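Long-range contact in arginyl-tRNA synthetase, putative (Plasmodium falciparum, PDB 5JLD), which probably joins L-arginine to its cognate tRNA at the expense of ATP, as a class I aminoacyl-tRNA synthetase: residues 42-51 / 90-98. Numbering follows the deposited sequence.
Sequences FGHYQCNNAI and QGFITVKLS
The carboxamide of Gln46 stacks on the ring of Phe92. From the backbone outward, CB and CG of Gln46 each pass Ile93 O at 3.6 Å; with CG anti to the backbone N (chi1 162°) and the chain extended beyond it, the amide is carried over the ring. There CD lies nearest Phe92 CD1, OE1 turns to the methyl Thr94 CG2 at 3.8 Å, and NE2 sits over one ring face, offset toward the rim, 3.6 Å from Phe92 CG. Amide and ring planes differ by 10°, which identifies an amide-π stack. NE2 also donates to Asn48 OD1 (2.8 Å): OD1 lies in the plane of the Gln46 amide, and NE2 approaches it on a lone pair, in the Asn48 carbonyl plane, fixing the rotation of the Gln46 amide.

The backbone beneath is antiparallel: Tyr45–Val95 and Cys47–Ile93 are hydrogen-bonded pairs, Gln46–Thr94 a non-hydrogen-bonded one. A classic beta bulge lies at the Tyr45 end of the ladder, since His44 N (2.8 Å) and Tyr45 N (3.0 Å) both donate to Val95 O, from opposite faces of its plane. Next to the bulge, Leu97 N donates to His44 ND1 (2.9 Å), with the donor 35° out of the imidazole plane, while Lys96 CB makes a CH-π contact over one face of that ring.

Strands 45-47 and 93-97 are the central pair of the N-terminal domain's four-stranded sheet, flanked by 35-37 and 82-86. On the face bearing Tyr45, Cys47, Ile93 and Val95, helix 10-25 packs on Tyr45 and Cys47, and helix 66-75 on Ile93; Tyr45 OH reaches Asp524, linking this sheet to the DALR anticodon-binding region.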
loop_
_atom_site.group_PDB
_atom_site.type_symbol
_atom_site.label_atom_id
_atom_site.label_comp_id
_atom_site.label_asym_id
_atom_site.label_seq_id
_atom_site.Cartn_x
_atom_site.Cartn_y
_atom_site.Cartn_z
ATOM N N PHE A 42 -17.656 -5.016 -24.355
ATOM C CA PHE A 42 -17.994 -3.975 -25.315
ATOM C C PHE A 42 -16.860 -2.989 -25.593
ATOM O O PHE A 42 -16.802 -2.402 -26.668
ATOM C CB PHE A 42 -19.244 -3.252 -24.831
ATOM C CG PHE A 42 -20.453 -4.148 -24.775
ATOM C CD1 PHE A 42 -21.173 -4.438 -25.928
ATOM C CD2 PHE A 42 -20.838 -4.742 -23.579
ATOM C CE1 PHE A 42 -22.275 -5.281 -25.888
ATOM C CE2 PHE A 42 -21.935 -5.588 -23.528
ATOM C CZ PHE A 42 -22.659 -5.855 -24.691
ATOM N N GLY A 43 -15.945 -2.810 -24.645
ATOM C CA GLY A 43 -14.799 -1.964 -24.912
ATOM C C GLY A 43 -13.669 -2.142 -23.921
ATOM O O GLY A 43 -13.701 -3.051 -23.092
ATOM N N HIS A 44 -12.673 -1.264 -24.018
ATOM C CA HIS A 44 -11.542 -1.270 -23.100
ATOM C C HIS A 44 -11.633 -0.081 -22.143
ATOM O O HIS A 44 -11.638 -0.248 -20.915
ATOM C CB HIS A 44 -10.222 -1.250 -23.877
ATOM C CG HIS A 44 -10.011 -2.456 -24.740
ATOM N ND1 HIS A 44 -9.022 -2.531 -25.697
ATOM C CD2 HIS A 44 -10.662 -3.650 -24.781
ATOM C CE1 HIS A 44 -9.066 -3.709 -26.284
ATOM N NE2 HIS A 44 -10.049 -4.410 -25.743
ATOM N N TYR A 45 -11.705 1.118 -22.707
ATOM C CA TYR A 45 -11.860 2.315 -21.887
ATOM C C TYR A 45 -13.125 3.047 -22.308
ATOM O O TYR A 45 -13.725 2.737 -23.339
ATOM C CB TYR A 45 -10.635 3.239 -22.008
ATOM C CG TYR A 45 -9.402 2.742 -21.282
ATOM C CD1 TYR A 45 -8.604 1.767 -21.848
ATOM C CD2 TYR A 45 -9.036 3.258 -20.034
ATOM C CE1 TYR A 45 -7.482 1.292 -21.205
ATOM C CE2 TYR A 45 -7.890 2.799 -19.375
ATOM C CZ TYR A 45 -7.123 1.810 -19.978
ATOM O OH TYR A 45 -5.996 1.321 -19.381
ATOM N N GLN A 46 -13.500 4.042 -21.521
ATOM C CA GLN A 46 -14.761 4.727 -21.673
ATOM C C GLN A 46 -14.704 6.139 -21.095
ATOM O O GLN A 46 -14.031 6.374 -20.092
ATOM C CB GLN A 46 -15.843 3.924 -20.981
ATOM C CG GLN A 46 -17.117 4.665 -20.679
ATOM C CD GLN A 46 -18.166 3.710 -20.187
ATOM O OE1 GLN A 46 -18.087 2.508 -20.460
ATOM N NE2 GLN A 46 -19.136 4.219 -19.425
ATOM N N CYS A 47 -15.401 7.073 -21.732
ATOM C CA CYS A 47 -15.462 8.448 -21.264
ATOM C C CYS A 47 -16.905 8.914 -21.272
ATOM O O CYS A 47 -17.621 8.737 -22.261
ATOM C CB CYS A 47 -14.594 9.362 -22.126
ATOM S SG CYS A 47 -14.870 11.127 -21.802
ATOM N N ASN A 48 -17.331 9.511 -20.164
ATOM C CA ASN A 48 -18.737 9.803 -19.941
ATOM C C ASN A 48 -19.098 11.281 -20.032
ATOM O O ASN A 48 -20.263 11.652 -19.814
ATOM C CB ASN A 48 -19.164 9.250 -18.574
ATOM C CG ASN A 48 -19.532 7.777 -18.638
ATOM O OD1 ASN A 48 -18.723 6.939 -19.023
ATOM N ND2 ASN A 48 -20.767 7.461 -18.284
ATOM N N ASN A 49 -18.129 12.113 -20.418
ATOM C CA ASN A 49 -18.284 13.568 -20.295
ATOM C C ASN A 49 -19.383 14.170 -21.147
ATOM O O ASN A 49 -19.931 15.220 -20.795
ATOM C CB ASN A 49 -16.962 14.271 -20.598
ATOM C CG ASN A 49 -15.973 14.142 -19.457
ATOM O OD1 ASN A 49 -15.287 13.131 -19.341
ATOM N ND2 ASN A 49 -15.914 15.151 -18.594
ATOM N N ALA A 50 -19.743 13.501 -22.240
ATOM C CA ALA A 50 -20.825 13.996 -23.083
ATOM C C ALA A 50 -22.121 14.101 -22.291
ATOM O O ALA A 50 -22.937 14.982 -22.539
ATOM C CB ALA A 50 -21.027 13.094 -24.307
ATOM N N ILE A 51 -22.307 13.201 -21.332
ATOM C CA ILE A 51 -23.555 13.164 -20.575
ATOM C C ILE A 51 -23.647 14.415 -19.693
ATOM O O ILE A 51 -24.659 15.121 -19.692
ATOM C CB ILE A 51 -23.655 11.867 -19.755
ATOM C CG1 ILE A 51 -23.714 10.680 -20.728
ATOM C CG2 ILE A 51 -24.890 11.884 -18.839
ATOM C CD1 ILE A 51 -23.641 9.313 -20.082
ATOM N N GLN A 90 -26.920 6.497 -24.219
ATOM C CA GLN A 90 -26.782 7.322 -23.025
ATOM C C GLN A 90 -25.807 8.452 -23.301
ATOM O O GLN A 90 -25.895 9.532 -22.718
ATOM C CB GLN A 90 -26.309 6.488 -21.823
ATOM C CG GLN A 90 -27.251 5.337 -21.452
ATOM C CD GLN A 90 -26.785 3.995 -22.002
ATOM O OE1 GLN A 90 -26.124 3.928 -23.048
ATOM N NE2 GLN A 90 -27.121 2.918 -21.294
ATOM N N GLY A 91 -24.857 8.195 -24.188
ATOM C CA GLY A 91 -23.945 9.238 -24.601
ATOM C C GLY A 91 -22.522 9.043 -24.151
ATOM O O GLY A 91 -21.651 9.839 -24.505
ATOM N N PHE A 92 -22.248 8.010 -23.363
ATOM C CA PHE A 92 -20.838 7.742 -23.090
ATOM C C PHE A 92 -20.170 7.147 -24.340
ATOM O O PHE A 92 -20.842 6.724 -25.295
ATOM C CB PHE A 92 -20.650 6.836 -21.874
ATOM C CG PHE A 92 -21.421 5.550 -21.928
ATOM C CD1 PHE A 92 -20.968 4.483 -22.687
ATOM C CD2 PHE A 92 -22.583 5.401 -21.182
ATOM C CE1 PHE A 92 -21.671 3.287 -22.708
ATOM C CE2 PHE A 92 -23.290 4.211 -21.189
ATOM C CZ PHE A 92 -22.833 3.148 -21.955
ATOM N N ILE A 93 -18.845 7.152 -24.328
ATOM C CA ILE A 93 -18.032 6.748 -25.467
ATOM C C ILE A 93 -17.064 5.648 -25.063
ATOM O O ILE A 93 -16.370 5.772 -24.069
ATOM C CB ILE A 93 -17.227 7.953 -26.028
ATOM C CG1 ILE A 93 -18.162 9.040 -26.574
ATOM C CG2 ILE A 93 -16.228 7.510 -27.069
ATOM C CD1 ILE A 93 -17.475 10.397 -26.752
ATOM N N THR A 94 -17.016 4.569 -25.820
ATOM C CA THR A 94 -16.100 3.478 -25.518
ATOM C C THR A 94 -15.046 3.352 -26.600
ATOM O O THR A 94 -15.298 3.643 -27.778
ATOM C CB THR A 94 -16.832 2.119 -25.376
ATOM O OG1 THR A 94 -17.539 1.831 -26.583
ATOM C CG2 THR A 94 -17.816 2.137 -24.190
ATOM N N VAL A 95 -13.859 2.924 -26.193
ATOM C CA VAL A 95 -12.768 2.690 -27.125
ATOM C C VAL A 95 -12.115 1.348 -26.843
ATOM O O VAL A 95 -12.125 0.847 -25.695
ATOM C CB VAL A 95 -11.686 3.792 -27.056
ATOM C CG1 VAL A 95 -12.248 5.127 -27.485
ATOM C CG2 VAL A 95 -11.074 3.874 -25.636
ATOM N N LYS A 96 -11.566 0.780 -27.914
ATOM C CA LYS A 96 -10.747 -0.421 -27.862
ATOM C C LYS A 96 -9.378 -0.074 -28.397
ATOM O O LYS A 96 -9.260 0.574 -29.441
ATOM C CB LYS A 96 -11.336 -1.562 -28.698
ATOM C CG LYS A 96 -12.580 -2.217 -28.136
ATOM C CD LYS A 96 -12.990 -3.411 -29.006
ATOM C CE LYS A 96 -14.301 -4.024 -28.540
ATOM N NZ LYS A 96 -14.816 -5.053 -29.486
ATOM N N LEU A 97 -8.340 -0.508 -27.688
ATOM C CA LEU A 97 -6.990 -0.330 -28.176
ATOM C C LEU A 97 -6.742 -1.299 -29.321
ATOM O O LEU A 97 -7.182 -2.443 -29.274
ATOM C CB LEU A 97 -5.984 -0.550 -27.047
ATOM C CG LEU A 97 -6.242 0.374 -25.865
ATOM C CD1 LEU A 97 -5.387 -0.035 -24.698
ATOM C CD2 LEU A 97 -5.928 1.798 -26.299
ATOM N N SER A 98 -6.034 -0.841 -30.343
ATOM C CA SER A 98 -5.669 -1.710 -31.458
ATOM C C SER A 98 -4.684 -2.804 -31.045
ATOM O O SER A 98 -3.946 -2.683 -30.061
ATOM C CB SER A 98 -5.055 -0.892 -32.590
ATOM O OG SER A 98 -3.774 -0.419 -32.189
HETATM O O HOH W 1 -15.506 0.196 -27.829
HETATM O O HOH W 2 -19.004 10.983 -23.344
#